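PDB 5FL3: pili retraction protein PilT from Thermus thermophilus, which probably binds and hydrolyses ATP, as other secretion and pilus ATPases of the GSP E family do, and is thought to serve pilus retraction. Local coordinates for residues M325-F328 / D329-L332; E355-L358 / L359-A363; T192-F195 / Y196-L199; R216-E219 / T220-A224. One frame throughout, in Å; residues are numbered along the deposited sequence.

Interaction 1 of 4, residues M325-F328 / D329-L332; sequences MRTF and DQHL
T327 and Q330 set the first turn of helix 328-337: the chain runs extended through R326 and T327, then coils from F328 onward. H331 N donates to T327 O at 3.0 Å, and L332 N reaches F328 O at 2.9 Å, opening the regular i to i+4 ladder. T327 is the N-cap. Its OG1, turned between the backbone N and the carbonyl carbon (chi1 61°), accepts from Q330 N at 3.1 Å. Q330 in turn bonds back: its chain, extended beyond CG, brings OE1 to T327 N at 2.8 Å, the donor lying in the carbonyl plane on a lone pair. The reciprocal bonds make a capping box, and the glutamine amide is tied down further by NE2 on M318 O. Beside the box, the R326 guanidinium lies flat on the H331 ring, planes 15° apart and centres 3.9 Å apart, with NH2 over the middle of the imidazole. R326 NE and H331 ND1 bond to L291 O and N respectively, so both partners of the stack are fixed to one residue. D329 OD1 and OD2 accept from T351 N and S352 N. The helix start thus sits against strand 287-295, where E292 OE1 takes the amide of F328, with helix 313-318 beside T327 and helix 353-361 against D329, Q330 and L332.

Interaction 2 of 4, residues E355-L358 / L359-A363; sequences EFRL and LLTKA
F356 O receives the amide of L360 at 2.7 Å, N to O, the shortest sound polar bond here. The neighbouring rungs are L359 N to E355 O at 3.2 Å and T361 N to R357 O at 2.9 Å. T361 OG1 also turns back on L358 O, but the modelled separation is too short for that bond to be taken as more than doubtful. F356 and L360, one turn apart, run alongside each other off the same flank of the helix, CE2 of the ring meeting CD2 of the leucine at 4.0 Å. R357 starts with CG opposite the backbone N (chi1 179°) and bends at chi2 (58°), which swings its guanidinium over the next turn: L360 CD2 lies at its edge, in plane, while T361 CG2 sits over one face. F356 packs on V333 of helix 328-337 and on L343, A346 and L347 of helix 343-349; E355 OE1 is paired with K314. The pattern is that of the last turns of an amphipathic helix, here 353-361, with F356 and L360 buried against neighbouring helices and R357 and T361 on the exposed side.

Interaction 3 of 4, residues T192-F195 / Y196-L199; sequences TDSF and YTGL
S194 caps helix 195-202 at its N-terminus by placing its hydroxyl between its own backbone N and carbonyl carbon (chi1 67°), a torsion that folds OG forward over the first turn. From there OG accepts the amide of T197 at 3.0 Å, and the N-H...O angle of 177° makes the bond almost perfectly straight. The backbone adds two ordinary rungs, G198 N to S194 O at 3.0 Å and L199 N to F195 O at 2.8 Å. T197 holds OG1 beside its backbone N, opposite the carbonyl carbon (chi1 -65°), with the hydroxyl 3.2 Å from S194 OG and the methyl CG2 against T192. The T192 and T197 side chains pass one another head to tail, T192 OG1 beside the T197 methyl CG2. G198, which brings no side chain to this face, lets the T192 methyl come close over the backbone, CG2 to CA 4.1 Å. F195 turns away from the capping group, and its ring meets V188, D170, V212, E214 and R216. Y196 touches E219 and T220, and L199 touches A223 and A224, of helix 218-230; L199 also reaches I210 and V212 of strand 209-212. Chemically, the contact divides into a hydroxyl-rich cap and an apolar inner side: the serine oxygen satisfies an amide that has no earlier helical carbonyl to bond, while F195 and L199 anchor the same turn in the core of the domain.

Interaction 4 of 4, residues R216-E219 / T220-A224; sequences RDRE and TVEAA
R218 and E222 both start with CG opposite the backbone N (chi1 162° and -169°), and this common torsion sends the two chains off together from successive turns of helix 218-230. The arginine then bends at chi2, whereas the glutamate runs on extended, and the charged ends meet: NH1 forms a salt bridge with E222 OE1, which approaches at the edge of the guanidinium, near its plane. The modelled separation of that pair is shorter than such bonds normally are, so its exact length is doubtful. The guanidinium and carboxylate planes stand 77° apart, and the pair is not a flat two-pronged one. NH2 of R218 has a second acid, E258, as its partner. Below the pair the backbone is regular: E222 N to R218 O at 2.8 Å and A223 N to E219 O at 2.9 Å, preceded by V221 N to D217 O at 3.2 Å. D217 occupies the N-cap position but its side chain makes no capping bond; its OD2 takes a weak hydrogen bond from T220 OG1 at 3.4 Å. On other sides of the helix V221 packs on M215 and F253, while T220, A223 and A224 face helix 195-202. R218 and E222 thus form an i to i+4 helix salt bridge, within the beta-alpha-beta unit of strand 209-212, helix 218-230 and strand 233-238. Held between E222 and E258, the guanidinium probably has much of its charge balanced, and the D217 carboxylate, at the helix N-terminus, would be expected to interact favourably with the positive end of its dipole, even without a bond to an amide.

Overall arrangement
From the N terminus the order is interaction 3, interaction 4, interaction 1 and interaction 2, all in series; each is local, and none nests in or crosses another. Interaction 3 closes the turn from the loop after strand 182-187 into helix 195-202. Interaction 4 follows strand 209-212, in the beta-alpha-beta unit that continues to strand 233-238. These two touch, L199 CD2 lying 3.6 Å from A223 CB. Interaction 1 turns the loop after helix 313-318 into helix 328-337, and interaction 2 ends the modelled chain; they also touch, through L359 on Q330. The centres of interactions 2 and 3 are about 45 Å apart, on opposite sides of the chain's centre.

Interaction 1 of 4, residues M325-F328 / D329-L332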
ATOM      1  N   MET A 325     -18.292   2.468  -9.726  1.00 47.97           N
ATOM      2  CA  MET A 325     -17.711   3.593  -9.015  1.00 47.98           C
ATOM      3  C   MET A 325     -18.532   3.973  -7.788  1.00 49.70           C
ATOM      4  O   MET A 325     -19.634   3.455  -7.583  1.00 51.17           O
ATOM      5  CB  MET A 325     -17.578   4.799  -9.956  1.00 47.55           C
ATOM      6  CG  MET A 325     -16.604   4.587 -11.120  1.00 43.29           C
ATOM      7  SD  MET A 325     -16.475   6.047 -12.174  1.00 48.50           S
ATOM      8  CE  MET A 325     -17.296   5.455 -13.647  1.00 51.77           C
ATOM      9  N   ARG A 326     -17.977   4.890  -6.997  1.00 49.59           N
ATOM     10  CA  ARG A 326     -18.586   5.414  -5.775  1.00 49.61           C
ATOM     11  C   ARG A 326     -17.584   6.377  -5.140  1.00 49.65           C
ATOM     12  O   ARG A 326     -16.371   6.214  -5.311  1.00 46.77           O
ATOM     13  CB  ARG A 326     -18.923   4.298  -4.792  1.00 46.22           C
ATOM     14  CG  ARG A 326     -17.688   3.713  -4.171  1.00 47.40           C
ATOM     15  CD  ARG A 326     -17.729   2.231  -4.064  1.00 46.21           C
ATOM     16  NE  ARG A 326     -16.746   1.783  -3.097  1.00 44.44           N
ATOM     17  CZ  ARG A 326     -16.652   0.535  -2.666  1.00 48.08           C
ATOM     18  NH1 ARG A 326     -17.495  -0.381  -3.126  1.00 51.64           N
ATOM     19  NH2 ARG A 326     -15.725   0.209  -1.770  1.00 47.82           N
ATOM     20  N   THR A 327     -18.079   7.372  -4.414  1.00 49.53           N
ATOM     21  CA  THR A 327     -17.202   8.297  -3.711  1.00 46.18           C
ATOM     22  C   THR A 327     -16.945   7.785  -2.302  1.00 48.06           C
ATOM     23  O   THR A 327     -17.604   6.838  -1.854  1.00 49.08           O
ATOM     24  CB  THR A 327     -17.801   9.713  -3.636  1.00 49.34           C
ATOM     25  OG1 THR A 327     -19.044   9.672  -2.929  1.00 49.59           O
ATOM     26  CG2 THR A 327     -18.038  10.262  -5.018  1.00 51.36           C
ATOM     27  N   PHE A 328     -15.989   8.396  -1.608  1.00 46.17           N
ATOM     28  CA  PHE A 328     -15.811   8.100  -0.195  1.00 53.60           C
ATOM     29  C   PHE A 328     -17.088   8.346   0.595  1.00 51.15           C
ATOM     30  O   PHE A 328     -17.487   7.496   1.394  1.00 47.90           O
ATOM     31  CB  PHE A 328     -14.687   8.924   0.423  1.00 51.19           C
ATOM     32  CG  PHE A 328     -13.472   8.127   0.729  1.00 53.09           C
ATOM     33  CD1 PHE A 328     -13.208   6.964   0.032  1.00 57.02           C
ATOM     34  CD2 PHE A 328     -12.618   8.502   1.744  1.00 61.37           C
ATOM     35  CE1 PHE A 328     -12.099   6.213   0.298  1.00 55.77           C
ATOM     36  CE2 PHE A 328     -11.506   7.737   2.017  1.00 60.36           C
ATOM     37  CZ  PHE A 328     -11.222   6.606   1.297  1.00 52.53           C
ATOM     38  N   ASP A 329     -17.712   9.506   0.375  1.00 51.38           N
ATOM     39  CA  ASP A 329     -18.867   9.895   1.167  1.00 48.71           C
ATOM     40  C   ASP A 329     -19.997   8.917   0.912  1.00 52.20           C
ATOM     41  O   ASP A 329     -20.800   8.658   1.804  1.00 52.38           O
ATOM     42  CB  ASP A 329     -19.301  11.328   0.861  1.00 53.77           C
ATOM     43  CG  ASP A 329     -18.301  12.363   1.362  1.00 57.19           C
ATOM     44  OD1 ASP A 329     -17.376  11.958   2.103  1.00 51.06           O
ATOM     45  OD2 ASP A 329     -18.463  13.572   1.035  1.00 58.32           O
ATOM     46  N   GLN A 330     -20.040   8.344  -0.291  1.00 51.21           N
ATOM     47  CA  GLN A 330     -21.021   7.298  -0.593  1.00 49.37           C
ATOM     48  C   GLN A 330     -20.720   6.002   0.141  1.00 46.62           C
ATOM     49  O   GLN A 330     -21.612   5.389   0.706  1.00 51.53           O
ATOM     50  CB  GLN A 330     -21.094   7.015  -2.096  1.00 48.44           C
ATOM     51  CG  GLN A 330     -21.894   8.021  -2.893  1.00 48.19           C
ATOM     52  CD  GLN A 330     -21.841   7.733  -4.377  1.00 55.72           C
ATOM     53  OE1 GLN A 330     -20.764   7.616  -4.957  1.00 56.37           O
ATOM     54  NE2 GLN A 330     -23.006   7.602  -5.001  1.00 55.83           N
ATOM     55  N   HIS A 331     -19.469   5.575   0.140  1.00 49.69           N
ATOM     56  CA  HIS A 331     -19.155   4.297   0.759  1.00 49.14           C
ATOM     57  C   HIS A 331     -19.305   4.390   2.268  1.00 48.54           C
ATOM     58  O   HIS A 331     -19.616   3.391   2.913  1.00 50.90           O
ATOM     59  CB  HIS A 331     -17.746   3.829   0.387  1.00 44.56           C
ATOM     60  CG  HIS A 331     -17.465   2.408   0.768  1.00 46.32           C
ATOM     61  ND1 HIS A 331     -16.304   2.020   1.406  1.00 45.46           N
ATOM     62  CD2 HIS A 331     -18.197   1.279   0.609  1.00 50.66           C
ATOM     63  CE1 HIS A 331     -16.336   0.718   1.624  1.00 47.33           C
ATOM     64  NE2 HIS A 331     -17.475   0.242   1.148  1.00 47.54           N
ATOM     65  N   LEU A 332     -19.095   5.587   2.820  1.00 47.77           N
ATOM     66  CA  LEU A 332     -19.143   5.801   4.274  1.00 48.68           C
ATOM     67  C   LEU A 332     -20.560   5.644   4.813  1.00 53.69           C
ATOM     68  O   LEU A 332     -20.781   4.946   5.807  1.00 48.84           O
ATOM     69  CB  LEU A 332     -18.606   7.181   4.641  1.00 44.82           C
ATOM     70  CG  LEU A 332     -17.084   7.339   4.654  1.00 50.29           C
ATOM     71  CD1 LEU A 332     -16.695   8.803   4.819  1.00 50.68           C
ATOM     72  CD2 LEU A 332     -16.425   6.474   5.738  1.00 46.13           C
TER

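Interaction 2 of 4, residues E355-L358 / L359-A363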
ATOM      1  N   GLU A 355     -22.025  16.960   3.105  1.00 80.09           N
ATOM      2  CA  GLU A 355     -22.609  16.126   2.054  1.00 78.28           C
ATOM      3  C   GLU A 355     -22.896  14.724   2.585  1.00 76.77           C
ATOM      4  O   GLU A 355     -23.700  13.986   2.015  1.00 76.01           O
ATOM      5  CB  GLU A 355     -21.697  16.069   0.810  1.00 82.54           C
ATOM      6  CG  GLU A 355     -21.618  17.402   0.013  1.00 90.81           C
ATOM      7  CD  GLU A 355     -20.757  17.333  -1.267  1.00 95.86           C
ATOM      8  OE1 GLU A 355     -21.062  16.500  -2.153  1.00 89.55           O
ATOM      9  OE2 GLU A 355     -19.794  18.133  -1.401  1.00 92.18           O
ATOM     10  N   PHE A 356     -22.262  14.377   3.699  1.00 76.68           N
ATOM     11  CA  PHE A 356     -22.498  13.092   4.337  1.00 75.84           C
ATOM     12  C   PHE A 356     -23.912  12.966   4.907  1.00 73.60           C
ATOM     13  O   PHE A 356     -24.645  12.039   4.540  1.00 71.86           O
ATOM     14  CB  PHE A 356     -21.473  12.840   5.450  1.00 75.72           C
ATOM     15  CG  PHE A 356     -21.705  11.553   6.200  1.00 70.04           C
ATOM     16  CD1 PHE A 356     -21.411  10.334   5.615  1.00 64.22           C
ATOM     17  CD2 PHE A 356     -22.229  11.563   7.481  1.00 64.32           C
ATOM     18  CE1 PHE A 356     -21.634   9.152   6.293  1.00 60.76           C
ATOM     19  CE2 PHE A 356     -22.448  10.381   8.160  1.00 61.77           C
ATOM     20  CZ  PHE A 356     -22.149   9.178   7.568  1.00 59.08           C
ATOM     21  N   ARG A 357     -24.293  13.877   5.807  1.00 74.90           N
ATOM     22  CA  ARG A 357     -25.580  13.741   6.500  1.00 77.39           C
ATOM     23  C   ARG A 357     -26.758  13.877   5.532  1.00 72.94           C
ATOM     24  O   ARG A 357     -27.760  13.181   5.668  1.00 75.06           O
ATOM     25  CB  ARG A 357     -25.697  14.753   7.644  1.00 81.30           C
ATOM     26  CG  ARG A 357     -27.031  14.695   8.420  1.00 85.52           C
ATOM     27  CD  ARG A 357     -27.339  13.316   9.046  1.00 82.81           C
ATOM     28  NE  ARG A 357     -28.558  13.359   9.867  1.00 98.79           N
ATOM     29  CZ  ARG A 357     -29.254  12.295  10.271  1.00 94.47           C
ATOM     30  NH1 ARG A 357     -28.867  11.073   9.929  1.00 84.46           N
ATOM     31  NH2 ARG A 357     -30.350  12.459  11.014  1.00 89.80           N
ATOM     32  N   LEU A 358     -26.626  14.764   4.552  1.00 75.63           N
ATOM     33  CA  LEU A 358     -27.566  14.808   3.441  1.00 74.56           C
ATOM     34  C   LEU A 358     -27.736  13.415   2.852  1.00 74.06           C
ATOM     35  O   LEU A 358     -28.810  12.813   2.933  1.00 76.78           O
ATOM     36  CB  LEU A 358     -27.089  15.775   2.358  1.00 70.33           C
ATOM     37  CG  LEU A 358     -27.117  17.258   2.701  1.00 74.14           C
ATOM     38  CD1 LEU A 358     -26.695  18.087   1.497  1.00 77.74           C
ATOM     39  CD2 LEU A 358     -28.502  17.651   3.175  1.00 75.43           C
ATOM     40  N   LEU A 359     -26.653  12.913   2.273  1.00 72.80           N
ATOM     41  CA  LEU A 359     -26.608  11.583   1.682  1.00 71.89           C
ATOM     42  C   LEU A 359     -27.141  10.492   2.618  1.00 72.57           C
ATOM     43  O   LEU A 359     -27.845   9.577   2.179  1.00 73.83           O
ATOM     44  CB  LEU A 359     -25.172  11.259   1.276  1.00 68.92           C
ATOM     45  CG  LEU A 359     -24.933  10.766  -0.145  1.00 69.72           C
ATOM     46  CD1 LEU A 359     -25.154  11.885  -1.151  1.00 71.46           C
ATOM     47  CD2 LEU A 359     -23.531  10.213  -0.270  1.00 65.65           C
ATOM     48  N   LEU A 360     -26.806  10.600   3.903  1.00 71.96           N
ATOM     49  CA  LEU A 360     -27.229   9.617   4.900  1.00 70.68           C
ATOM     50  C   LEU A 360     -28.736   9.611   5.083  1.00 72.15           C
ATOM     51  O   LEU A 360     -29.356   8.547   5.074  1.00 74.56           O
ATOM     52  CB  LEU A 360     -26.552   9.878   6.249  1.00 67.67           C
ATOM     53  CG  LEU A 360     -27.042   9.010   7.410  1.00 63.41           C
ATOM     54  CD1 LEU A 360     -26.890   7.533   7.096  1.00 58.62           C
ATOM     55  CD2 LEU A 360     -26.304   9.359   8.689  1.00 64.12           C
ATOM     56  N   THR A 361     -29.320  10.802   5.233  1.00 76.22           N
ATOM     57  CA  THR A 361     -30.757  10.943   5.514  1.00 81.41           C
ATOM     58  C   THR A 361     -31.610  10.162   4.514  1.00 85.65           C
ATOM     59  O   THR A 361     -32.745   9.767   4.818  1.00 88.29           O
ATOM     60  CB  THR A 361     -31.211  12.429   5.507  1.00 80.06           C
ATOM     61  OG1 THR A 361     -30.721  13.083   4.329  1.00 75.21           O
ATOM     62  CG2 THR A 361     -30.707  13.159   6.746  1.00 73.39           C
ATOM     63  N   LYS A 362     -31.044   9.919   3.333  1.00 81.02           N
ATOM     64  CA  LYS A 362     -31.705   9.137   2.302  1.00 75.76           C
ATOM     65  C   LYS A 362     -31.493   7.637   2.495  1.00 80.07           C
ATOM     66  O   LYS A 362     -31.327   6.894   1.529  1.00 78.03           O
ATOM     67  CB  LYS A 362     -31.200   9.582   0.946  1.00 71.58           C
ATOM     68  CG  LYS A 362     -31.079  11.083   0.862  1.00 71.93           C
ATOM     69  CD  LYS A 362     -30.212  11.499  -0.307  1.00 82.29           C
ATOM     70  CE  LYS A 362     -30.893  12.573  -1.148  1.00 84.98           C
ATOM     71  NZ  LYS A 362     -30.069  12.971  -2.324  1.00 67.91           N
ATOM     72  N   ALA A 363     -31.513   7.205   3.754  1.00 81.24           N
ATOM     73  CA  ALA A 363     -31.430   5.792   4.105  1.00 76.77           C
ATOM     74  C   ALA A 363     -31.881   5.590   5.547  1.00 76.61           C
ATOM     75  O   ALA A 363     -31.643   6.443   6.402  1.00 77.08           O
ATOM     76  CB  ALA A 363     -30.017   5.272   3.908  1.00 79.29           C
TER

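Interaction 3 of 4, residues T192-F195 / Y196-L199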
ATOM      1  N   THR A 192      17.973  -3.083  -6.800  1.00 33.82           N
ATOM      2  CA  THR A 192      18.037  -1.987  -7.758  1.00 33.08           C
ATOM      3  C   THR A 192      18.145  -0.709  -6.955  1.00 36.25           C
ATOM      4  O   THR A 192      17.672  -0.674  -5.812  1.00 38.90           O
ATOM      5  CB  THR A 192      16.796  -1.932  -8.655  1.00 35.10           C
ATOM      6  OG1 THR A 192      17.053  -1.101  -9.785  1.00 36.78           O
ATOM      7  CG2 THR A 192      15.582  -1.353  -7.900  1.00 35.27           C
ATOM      8  N   ASP A 193      18.742   0.331  -7.532  1.00 34.81           N
ATOM      9  CA  ASP A 193      19.008   1.578  -6.799  1.00 33.57           C
ATOM     10  C   ASP A 193      17.789   2.401  -6.429  1.00 34.19           C
ATOM     11  O   ASP A 193      17.754   2.999  -5.367  1.00 39.93           O
ATOM     12  CB  ASP A 193      19.972   2.453  -7.592  1.00 35.53           C
ATOM     13  CG  ASP A 193      21.351   1.835  -7.680  1.00 46.40           C
ATOM     14  OD1 ASP A 193      21.740   1.150  -6.707  1.00 44.51           O
ATOM     15  OD2 ASP A 193      22.035   1.997  -8.713  1.00 47.38           O
ATOM     16  N   SER A 194      16.782   2.428  -7.287  1.00 42.26           N
ATOM     17  CA  SER A 194      15.630   3.291  -7.055  1.00 38.92           C
ATOM     18  C   SER A 194      14.410   2.785  -7.791  1.00 36.55           C
ATOM     19  O   SER A 194      14.514   1.865  -8.596  1.00 40.68           O
ATOM     20  CB  SER A 194      15.931   4.727  -7.499  1.00 37.86           C
ATOM     21  OG  SER A 194      16.088   4.808  -8.912  1.00 42.17           O
ATOM     22  N   PHE A 195      13.265   3.413  -7.529  1.00 38.20           N
ATOM     23  CA  PHE A 195      12.063   3.186  -8.322  1.00 37.34           C
ATOM     24  C   PHE A 195      12.308   3.485  -9.778  1.00 38.04           C
ATOM     25  O   PHE A 195      11.839   2.752 -10.650  1.00 36.54           O
ATOM     26  CB  PHE A 195      10.905   4.036  -7.824  1.00 32.71           C
ATOM     27  CG  PHE A 195      10.390   3.602  -6.497  1.00 37.08           C
ATOM     28  CD1 PHE A 195       9.944   2.293  -6.310  1.00 33.92           C
ATOM     29  CD2 PHE A 195      10.353   4.484  -5.427  1.00 37.33           C
ATOM     30  CE1 PHE A 195       9.470   1.878  -5.071  1.00 38.09           C
ATOM     31  CE2 PHE A 195       9.887   4.080  -4.188  1.00 36.42           C
ATOM     32  CZ  PHE A 195       9.440   2.777  -4.004  1.00 38.85           C
ATOM     33  N   TYR A 196      13.054   4.554 -10.040  1.00 38.84           N
ATOM     34  CA  TYR A 196      13.293   4.959 -11.412  1.00 40.76           C
ATOM     35  C   TYR A 196      14.134   3.909 -12.127  1.00 41.47           C
ATOM     36  O   TYR A 196      13.763   3.457 -13.207  1.00 40.91           O
ATOM     37  CB  TYR A 196      13.970   6.331 -11.495  1.00 41.30           C
ATOM     38  CG  TYR A 196      14.113   6.781 -12.928  1.00 42.16           C
ATOM     39  CD1 TYR A 196      13.037   7.338 -13.610  1.00 42.37           C
ATOM     40  CD2 TYR A 196      15.308   6.610 -13.617  1.00 42.85           C
ATOM     41  CE1 TYR A 196      13.151   7.720 -14.938  1.00 42.12           C
ATOM     42  CE2 TYR A 196      15.434   6.999 -14.949  1.00 42.36           C
ATOM     43  CZ  TYR A 196      14.355   7.552 -15.601  1.00 43.31           C
ATOM     44  OH  TYR A 196      14.475   7.934 -16.919  1.00 42.48           O
ATOM     45  N   THR A 197      15.254   3.526 -11.516  1.00 44.58           N
ATOM     46  CA  THR A 197      16.144   2.497 -12.064  1.00 41.07           C
ATOM     47  C   THR A 197      15.387   1.209 -12.347  1.00 38.36           C
ATOM     48  O   THR A 197      15.529   0.583 -13.401  1.00 31.61           O
ATOM     49  CB  THR A 197      17.288   2.194 -11.096  1.00 41.25           C
ATOM     50  OG1 THR A 197      18.105   3.361 -10.978  1.00 47.59           O
ATOM     51  CG2 THR A 197      18.145   1.084 -11.622  1.00 47.61           C
ATOM     52  N   GLY A 198      14.575   0.822 -11.379  1.00 37.28           N
ATOM     53  CA  GLY A 198      13.797  -0.383 -11.517  1.00 36.53           C
ATOM     54  C   GLY A 198      12.792  -0.252 -12.642  1.00 33.11           C
ATOM     55  O   GLY A 198      12.655  -1.171 -13.444  1.00 31.88           O
ATOM     56  N   LEU A 199      12.101   0.889 -12.703  1.00 32.77           N
ATOM     57  CA  LEU A 199      11.070   1.092 -13.705  1.00 31.19           C
ATOM     58  C   LEU A 199      11.732   1.072 -15.079  1.00 35.31           C
ATOM     59  O   LEU A 199      11.283   0.366 -15.990  1.00 36.78           O
ATOM     60  CB  LEU A 199      10.295   2.397 -13.454  1.00 27.66           C
ATOM     61  CG  LEU A 199       9.187   2.849 -14.426  1.00 27.68           C
ATOM     62  CD1 LEU A 199       8.264   1.722 -14.810  1.00 35.22           C
ATOM     63  CD2 LEU A 199       8.357   3.967 -13.841  1.00 28.25           C
TER

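Interaction 4 of 4, residues R216-E219 / T220-A224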
ATOM      1  N   ARG A 216       7.559   9.352  -6.654  1.00 47.73           N
ATOM      2  CA  ARG A 216       7.954  10.504  -5.845  1.00 58.06           C
ATOM      3  C   ARG A 216       8.513  11.616  -6.745  1.00 54.97           C
ATOM      4  O   ARG A 216       8.391  12.799  -6.461  1.00 57.57           O
ATOM      5  CB  ARG A 216       8.970  10.056  -4.780  1.00 54.85           C
ATOM      6  CG  ARG A 216       8.698   8.619  -4.269  1.00 56.20           C
ATOM      7  CD  ARG A 216       9.787   8.054  -3.345  1.00 55.86           C
ATOM      8  NE  ARG A 216       9.648   8.539  -1.976  1.00 62.78           N
ATOM      9  CZ  ARG A 216      10.594   9.212  -1.323  1.00 69.45           C
ATOM     10  NH1 ARG A 216      11.758   9.462  -1.924  1.00 73.64           N
ATOM     11  NH2 ARG A 216      10.383   9.634  -0.072  1.00 53.15           N
ATOM     12  N   ASP A 217       9.097  11.198  -7.856  1.00 54.57           N
ATOM     13  CA  ASP A 217       9.634  12.078  -8.877  1.00 52.69           C
ATOM     14  C   ASP A 217       8.605  12.478  -9.912  1.00 49.61           C
ATOM     15  O   ASP A 217       7.613  11.788 -10.104  1.00 53.18           O
ATOM     16  CB  ASP A 217      10.776  11.375  -9.601  1.00 48.23           C
ATOM     17  CG  ASP A 217      11.975  11.231  -8.746  1.00 54.52           C
ATOM     18  OD1 ASP A 217      12.300  12.215  -8.058  1.00 61.61           O
ATOM     19  OD2 ASP A 217      12.599  10.147  -8.754  1.00 64.17           O
ATOM     20  N   ARG A 218       8.870  13.565 -10.615  1.00 44.77           N
ATOM     21  CA  ARG A 218       8.193  13.800 -11.875  1.00 47.56           C
ATOM     22  C   ARG A 218       8.687  12.743 -12.874  1.00 49.24           C
ATOM     23  O   ARG A 218       7.931  12.248 -13.730  1.00 41.21           O
ATOM     24  CB  ARG A 218       8.472  15.213 -12.373  1.00 47.47           C
ATOM     25  CG  ARG A 218       8.191  15.423 -13.825  1.00 50.09           C
ATOM     26  CD  ARG A 218       9.255  16.295 -14.449  1.00 60.20           C
ATOM     27  NE  ARG A 218       8.847  16.691 -15.789  1.00 66.97           N
ATOM     28  CZ  ARG A 218       9.016  15.926 -16.860  1.00 68.17           C
ATOM     29  NH1 ARG A 218       9.606  14.741 -16.719  1.00 63.76           N
ATOM     30  NH2 ARG A 218       8.607  16.345 -18.061  1.00 61.46           N
ATOM     31  N   GLU A 219       9.967  12.401 -12.728  1.00 47.34           N
ATOM     32  CA  GLU A 219      10.645  11.458 -13.608  1.00 45.82           C
ATOM     33  C   GLU A 219       9.959  10.104 -13.545  1.00 44.29           C
ATOM     34  O   GLU A 219       9.597   9.531 -14.578  1.00 46.46           O
ATOM     35  CB  GLU A 219      12.124  11.317 -13.226  1.00 47.50           C
ATOM     36  CG  GLU A 219      13.014  12.528 -13.536  1.00 57.02           C
ATOM     37  CD  GLU A 219      12.757  13.748 -12.639  1.00 62.41           C
ATOM     38  OE1 GLU A 219      12.232  13.580 -11.518  1.00 59.48           O
ATOM     39  OE2 GLU A 219      13.092  14.881 -13.059  1.00 64.87           O
ATOM     40  N   THR A 220       9.778   9.606 -12.327  1.00 43.69           N
ATOM     41  CA  THR A 220       9.072   8.353 -12.094  1.00 38.25           C
ATOM     42  C   THR A 220       7.591   8.410 -12.503  1.00 40.40           C
ATOM     43  O   THR A 220       7.069   7.446 -13.066  1.00 39.75           O
ATOM     44  CB  THR A 220       9.169   7.949 -10.629  1.00 36.50           C
ATOM     45  OG1 THR A 220      10.549   7.939 -10.243  1.00 39.92           O
ATOM     46  CG2 THR A 220       8.605   6.577 -10.430  1.00 33.59           C
ATOM     47  N   VAL A 221       6.911   9.524 -12.236  1.00 39.75           N
ATOM     48  CA  VAL A 221       5.493   9.627 -12.596  1.00 39.49           C
ATOM     49  C   VAL A 221       5.356   9.582 -14.115  1.00 38.34           C
ATOM     50  O   VAL A 221       4.499   8.873 -14.657  1.00 33.41           O
ATOM     51  CB  VAL A 221       4.826  10.929 -12.023  1.00 42.52           C
ATOM     52  CG1 VAL A 221       3.480  11.204 -12.675  1.00 34.12           C
ATOM     53  CG2 VAL A 221       4.661  10.833 -10.521  1.00 42.30           C
ATOM     54  N   GLU A 222       6.215  10.326 -14.805  1.00 41.08           N
ATOM     55  CA  GLU A 222       6.162  10.369 -16.266  1.00 40.22           C
ATOM     56  C   GLU A 222       6.492   8.998 -16.857  1.00 38.44           C
ATOM     57  O   GLU A 222       5.826   8.537 -17.791  1.00 37.00           O
ATOM     58  CB  GLU A 222       7.121  11.429 -16.818  1.00 43.95           C
ATOM     59  CG  GLU A 222       6.923  11.723 -18.311  1.00 48.72           C
ATOM     60  CD  GLU A 222       7.767  12.890 -18.813  1.00 49.54           C
ATOM     61  OE1 GLU A 222       8.881  13.075 -18.297  1.00 54.26           O
ATOM     62  OE2 GLU A 222       7.320  13.627 -19.719  1.00 53.89           O
ATOM     63  N   ALA A 223       7.515   8.351 -16.298  1.00 35.83           N
ATOM     64  CA  ALA A 223       7.975   7.068 -16.805  1.00 33.52           C
ATOM     65  C   ALA A 223       6.864   6.060 -16.661  1.00 36.29           C
ATOM     66  O   ALA A 223       6.598   5.277 -17.578  1.00 37.99           O
ATOM     67  CB  ALA A 223       9.223   6.602 -16.069  1.00 29.34           C
ATOM     68  N   ALA A 224       6.204   6.097 -15.506  1.00 35.50           N
ATOM     69  CA  ALA A 224       5.111   5.182 -15.233  1.00 32.07           C
ATOM     70  C   ALA A 224       3.942   5.422 -16.192  1.00 30.55           C
ATOM     71  O   ALA A 224       3.330   4.474 -16.667  1.00 30.25           O
ATOM     72  CB  ALA A 224       4.671   5.309 -13.807  1.00 28.50           C
TER